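Local coordinates for xylose isomerase domain protein TIM barrel (Planctomyces limnophilus, PDB 3TVA) that binds a magnesium ion in a xylose isomerase-like TIM barrel and may act as an isomerase, as its family suggests, at residues A[185-197]-A[224-238]. Sequence-based numbering, arbitrary orientation.
Sequences PANMILYGTGNPI and GKSWGQEVALGTGDV
Tyr191 and Trp227 meet at one end of this contact, in which a short helix of a xylose isomerase-like TIM barrel rests on the excursion that follows strand 207-216. Helix 185-190 follows Asp184, a magnesium ligand, and ends in a Schellman motif with Gly192 as its C-prime residue.

The aromatic pair is oblique, its planes at 59°. The two side chains lie alongside, pointing the same way. Trp227 CZ3 sits over one face of the Tyr191 ring, offset toward the rim, and Trp227 CH2 lies 3.5 Å from Tyr191 CE1. In Tyr191 CG stands beside the backbone N (chi1 -71°), which sets the ring alongside the indole. Thr85 of helix 82-88 touches both side chains. An alanine in place of Tyr191 would probably open a gap beside the indole and let it shift.

The other packing centres on Leu190 and Val238. Leu190 CD2 lies against the backbone of Gly228, 3.5 Å from Gly228 O. Val238 splits its branches: CG1 meets the Pro185 ring at CB (3.9 Å), while CG2 meets Ile189 CD1 (3.7 Å).

The one direct hydrogen bond across the contact is at the helix end. Gly228 N donates to Leu190 O at 3.1 Å, nearly straight at 166° and on a lone pair. A water also donates to Leu190 O (2.8 Å) and to Ser226 O, and accepts from Gly224 N at 3.2 Å.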
loop_
_atom_site.group_PDB
_atom_site.type_symbol
_atom_site.label_atom_id
_atom_site.label_comp_id
_atom_site.label_asym_id
_atom_site.label_seq_id
_atom_site.Cartn_x
_atom_site.Cartn_y
_atom_site.Cartn_z
ATOM N N PRO A 185 -8.718 2.297 1.029
ATOM C CA PRO A 185 -9.888 2.842 1.736
ATOM C C PRO A 185 -10.124 2.231 3.128
ATOM O O PRO A 185 -10.641 2.920 4.011
ATOM C CB PRO A 185 -11.040 2.507 0.796
ATOM C CG PRO A 185 -10.590 1.240 0.100
ATOM C CD PRO A 185 -9.084 1.310 -0.003
ATOM N N ALA A 186 -9.763 0.962 3.329
ATOM C CA ALA A 186 -10.014 0.327 4.609
ATOM C C ALA A 186 -9.186 0.972 5.711
ATOM O O ALA A 186 -9.643 1.054 6.857
ATOM C CB ALA A 186 -9.747 -1.177 4.542
ATOM N N ASN A 187 -7.994 1.465 5.364
ATOM C CA ASN A 187 -7.130 2.108 6.357
ATOM C C ASN A 187 -7.790 3.306 7.029
ATOM O O ASN A 187 -7.650 3.504 8.228
ATOM C CB ASN A 187 -5.767 2.517 5.765
ATOM C CG ASN A 187 -4.881 1.307 5.442
ATOM O OD1 ASN A 187 -5.214 0.171 5.784
ATOM N ND2 ASN A 187 -3.738 1.555 4.804
HETATM N N MSE A 188 -8.524 4.101 6.262
HETATM C CA MSE A 188 -9.156 5.273 6.853
HETATM C C MSE A 188 -10.306 4.920 7.777
HETATM O O MSE A 188 -10.626 5.674 8.696
HETATM C CB MSE A 188 -9.619 6.226 5.778
HETATM C CG MSE A 188 -8.464 6.841 5.031
HETATM SE SE MSE A 188 -9.212 8.266 3.984
HETATM C CE MSE A 188 -9.582 9.557 5.417
ATOM N N ILE A 189 -10.924 3.771 7.535
ATOM C CA ILE A 189 -11.922 3.259 8.456
ATOM C C ILE A 189 -11.262 2.686 9.704
ATOM O O ILE A 189 -11.754 2.868 10.818
ATOM C CB ILE A 189 -12.815 2.219 7.768
ATOM C CG1 ILE A 189 -13.603 2.902 6.647
ATOM C CG2 ILE A 189 -13.743 1.571 8.771
ATOM C CD1 ILE A 189 -14.551 1.989 5.903
ATOM N N LEU A 190 -10.138 2.003 9.513
ATOM C CA LEU A 190 -9.417 1.408 10.633
ATOM C C LEU A 190 -8.918 2.496 11.588
ATOM O O LEU A 190 -9.119 2.400 12.801
ATOM C CB LEU A 190 -8.273 0.523 10.125
ATOM C CG LEU A 190 -8.713 -0.759 9.408
ATOM C CD1 LEU A 190 -7.527 -1.435 8.723
ATOM C CD2 LEU A 190 -9.384 -1.733 10.393
ATOM N N TYR A 191 -8.312 3.548 11.041
ATOM C CA TYR A 191 -7.908 4.697 11.853
ATOM C C TYR A 191 -9.073 5.551 12.343
ATOM O O TYR A 191 -8.909 6.360 13.252
ATOM C CB TYR A 191 -6.929 5.583 11.083
ATOM C CG TYR A 191 -5.564 4.968 10.907
ATOM C CD1 TYR A 191 -4.670 4.896 11.965
ATOM C CD2 TYR A 191 -5.167 4.468 9.680
ATOM C CE1 TYR A 191 -3.411 4.326 11.796
ATOM C CE2 TYR A 191 -3.928 3.895 9.504
ATOM C CZ TYR A 191 -3.052 3.829 10.560
ATOM O OH TYR A 191 -1.819 3.257 10.362
ATOM N N GLY A 192 -10.244 5.386 11.736
ATOM C CA GLY A 192 -11.426 6.144 12.134
ATOM C C GLY A 192 -11.380 7.621 11.746
ATOM O O GLY A 192 -12.035 8.463 12.350
ATOM N N THR A 193 -10.585 7.940 10.735
ATOM C CA THR A 193 -10.363 9.328 10.363
ATOM C C THR A 193 -11.458 10.031 9.538
ATOM O O THR A 193 -11.894 11.134 9.896
ATOM C CB THR A 193 -9.037 9.453 9.649
ATOM O OG1 THR A 193 -8.998 8.505 8.587
ATOM C CG2 THR A 193 -7.935 9.124 10.614
ATOM N N GLY A 194 -11.910 9.409 8.456
ATOM C CA GLY A 194 -12.835 10.077 7.548
ATOM C C GLY A 194 -13.331 9.164 6.442
ATOM O O GLY A 194 -12.699 8.137 6.165
ATOM N N ASN A 195 -14.456 9.525 5.820
ATOM C CA ASN A 195 -15.029 8.692 4.772
ATOM C C ASN A 195 -14.062 8.491 3.624
ATOM O O ASN A 195 -13.612 9.458 3.008
ATOM C CB ASN A 195 -16.347 9.252 4.231
ATOM C CG ASN A 195 -17.023 8.284 3.257
ATOM O OD1 ASN A 195 -16.779 8.318 2.040
ATOM N ND2 ASN A 195 -17.849 7.388 3.798
ATOM N N PRO A 196 -13.748 7.224 3.333
ATOM C CA PRO A 196 -12.735 6.854 2.343
ATOM C C PRO A 196 -13.106 7.212 0.892
ATOM O O PRO A 196 -12.210 7.596 0.146
ATOM C CB PRO A 196 -12.607 5.339 2.521
ATOM C CG PRO A 196 -13.923 4.909 3.121
ATOM C CD PRO A 196 -14.317 6.048 4.019
ATOM N N ILE A 197 -14.372 7.110 0.496
ATOM C CA ILE A 197 -14.722 7.475 -0.881
ATOM C C ILE A 197 -14.583 8.991 -1.103
ATOM O O ILE A 197 -14.098 9.421 -2.145
ATOM C CB ILE A 197 -16.131 7.001 -1.308
ATOM C CG1 ILE A 197 -16.370 5.535 -0.916
ATOM C CG2 ILE A 197 -16.317 7.184 -2.827
ATOM C CD1 ILE A 197 -15.258 4.596 -1.326
ATOM N N GLY A 224 -10.572 6.601 16.052
ATOM C CA GLY A 224 -9.282 7.236 16.258
ATOM C C GLY A 224 -8.650 6.849 17.586
ATOM O O GLY A 224 -7.565 7.309 17.932
ATOM N N LYS A 225 -9.332 5.992 18.336
ATOM C CA LYS A 225 -8.816 5.511 19.615
ATOM C C LYS A 225 -8.628 3.996 19.588
ATOM O O LYS A 225 -7.526 3.495 19.818
ATOM C CB LYS A 225 -9.674 5.995 20.784
ATOM C CG LYS A 225 -9.595 7.510 20.952
ATOM C CD LYS A 225 -10.231 7.983 22.239
ATOM C CE LYS A 225 -11.709 7.702 22.223
ATOM N NZ LYS A 225 -12.427 8.290 23.388
ATOM N N SER A 226 -9.720 3.272 19.367
ATOM C CA SER A 226 -9.650 1.848 19.075
ATOM C C SER A 226 -9.633 1.602 17.565
ATOM O O SER A 226 -10.276 2.331 16.790
ATOM C CB SER A 226 -10.833 1.120 19.698
ATOM O OG SER A 226 -10.939 1.437 21.075
ATOM N N TRP A 227 -8.883 0.587 17.145
ATOM C CA TRP A 227 -8.880 0.168 15.750
ATOM C C TRP A 227 -10.304 -0.195 15.338
ATOM O O TRP A 227 -11.065 -0.722 16.146
ATOM C CB TRP A 227 -8.028 -1.089 15.575
ATOM C CG TRP A 227 -6.520 -0.908 15.575
ATOM C CD1 TRP A 227 -5.614 -1.507 16.429
ATOM C CD2 TRP A 227 -5.744 -0.120 14.660
ATOM N NE1 TRP A 227 -4.332 -1.125 16.100
ATOM C CE2 TRP A 227 -4.385 -0.272 15.022
ATOM C CE3 TRP A 227 -6.067 0.710 13.574
ATOM C CZ2 TRP A 227 -3.352 0.372 14.338
ATOM C CZ3 TRP A 227 -5.039 1.350 12.891
ATOM C CH2 TRP A 227 -3.697 1.175 13.275
ATOM N N GLY A 228 -10.656 0.059 14.080
ATOM C CA GLY A 228 -11.805 -0.610 13.495
ATOM C C GLY A 228 -11.428 -2.068 13.238
ATOM O O GLY A 228 -10.373 -2.528 13.675
ATOM N N GLN A 229 -12.271 -2.805 12.527
ATOM C CA GLN A 229 -12.020 -4.228 12.324
ATOM C C GLN A 229 -11.940 -4.570 10.844
ATOM O O GLN A 229 -12.879 -4.307 10.098
ATOM C CB GLN A 229 -13.139 -5.054 12.971
ATOM C CG GLN A 229 -12.991 -6.556 12.770
ATOM C CD GLN A 229 -14.246 -7.336 13.163
ATOM O OE1 GLN A 229 -15.252 -6.757 13.593
ATOM N NE2 GLN A 229 -14.189 -8.660 13.011
ATOM N N GLU A 230 -10.837 -5.168 10.414
ATOM C CA GLU A 230 -10.726 -5.578 9.016
ATOM C C GLU A 230 -11.575 -6.821 8.789
ATOM O O GLU A 230 -11.589 -7.707 9.627
ATOM C CB GLU A 230 -9.272 -5.851 8.620
ATOM C CG GLU A 230 -9.122 -6.141 7.129
ATOM C CD GLU A 230 -7.745 -6.678 6.735
ATOM O OE1 GLU A 230 -6.762 -6.436 7.472
ATOM O OE2 GLU A 230 -7.657 -7.349 5.680
ATOM N N VAL A 231 -12.297 -6.870 7.670
ATOM C CA VAL A 231 -13.168 -8.002 7.359
ATOM C C VAL A 231 -13.027 -8.387 5.883
ATOM O O VAL A 231 -12.451 -7.637 5.101
ATOM C CB VAL A 231 -14.655 -7.675 7.657
ATOM C CG1 VAL A 231 -14.878 -7.492 9.150
ATOM C CG2 VAL A 231 -15.086 -6.424 6.891
ATOM N N ALA A 232 -13.558 -9.553 5.514
ATOM C CA ALA A 232 -13.515 -10.030 4.134
ATOM C C ALA A 232 -14.118 -9.005 3.157
ATOM O O ALA A 232 -15.083 -8.314 3.481
ATOM C CB ALA A 232 -14.239 -11.377 4.017
ATOM N N LEU A 233 -13.524 -8.904 1.971
ATOM C CA LEU A 233 -13.897 -7.876 1.009
ATOM C C LEU A 233 -15.401 -7.905 0.723
ATOM O O LEU A 233 -15.959 -8.955 0.411
ATOM C CB LEU A 233 -13.131 -8.075 -0.297
ATOM C CG LEU A 233 -12.986 -6.813 -1.141
ATOM C CD1 LEU A 233 -12.022 -5.861 -0.447
ATOM C CD2 LEU A 233 -12.524 -7.128 -2.560
ATOM N N GLY A 234 -16.050 -6.749 0.855
ATOM C CA GLY A 234 -17.473 -6.641 0.589
ATOM C C GLY A 234 -18.360 -6.819 1.804
ATOM O O GLY A 234 -19.562 -6.555 1.731
ATOM N N THR A 235 -17.799 -7.306 2.909
ATOM C CA THR A 235 -18.604 -7.490 4.117
ATOM C C THR A 235 -18.472 -6.327 5.103
ATOM O O THR A 235 -19.108 -6.333 6.155
ATOM C CB THR A 235 -18.306 -8.832 4.830
ATOM O OG1 THR A 235 -16.948 -8.846 5.289
ATOM C CG2 THR A 235 -18.533 -9.998 3.875
ATOM N N GLY A 236 -17.652 -5.335 4.756
ATOM C CA GLY A 236 -17.411 -4.205 5.637
ATOM C C GLY A 236 -18.132 -2.919 5.272
ATOM O O GLY A 236 -19.180 -2.952 4.637
ATOM N N ASP A 237 -17.577 -1.790 5.715
ATOM C CA ASP A 237 -18.177 -0.468 5.515
ATOM C C ASP A 237 -17.625 0.367 4.349
ATOM O O ASP A 237 -18.045 1.508 4.167
ATOM C CB ASP A 237 -18.098 0.346 6.810
ATOM C CG ASP A 237 -18.902 -0.281 7.932
ATOM O OD1 ASP A 237 -19.946 -0.900 7.632
ATOM O OD2 ASP A 237 -18.489 -0.165 9.107
ATOM N N VAL A 238 -16.666 -0.165 3.595
ATOM C CA VAL A 238 -16.127 0.593 2.473
ATOM C C VAL A 238 -17.166 0.844 1.370
ATOM O O VAL A 238 -17.246 1.965 0.880
ATOM C CB VAL A 238 -14.833 -0.020 1.864
ATOM C CG1 VAL A 238 -14.461 0.711 0.565
ATOM C CG2 VAL A 238 -13.689 0.063 2.850
HETATM O O HOH W 1 -10.692 3.775 14.626
HETATM O O HOH W 2 -17.189 4.417 2.632
#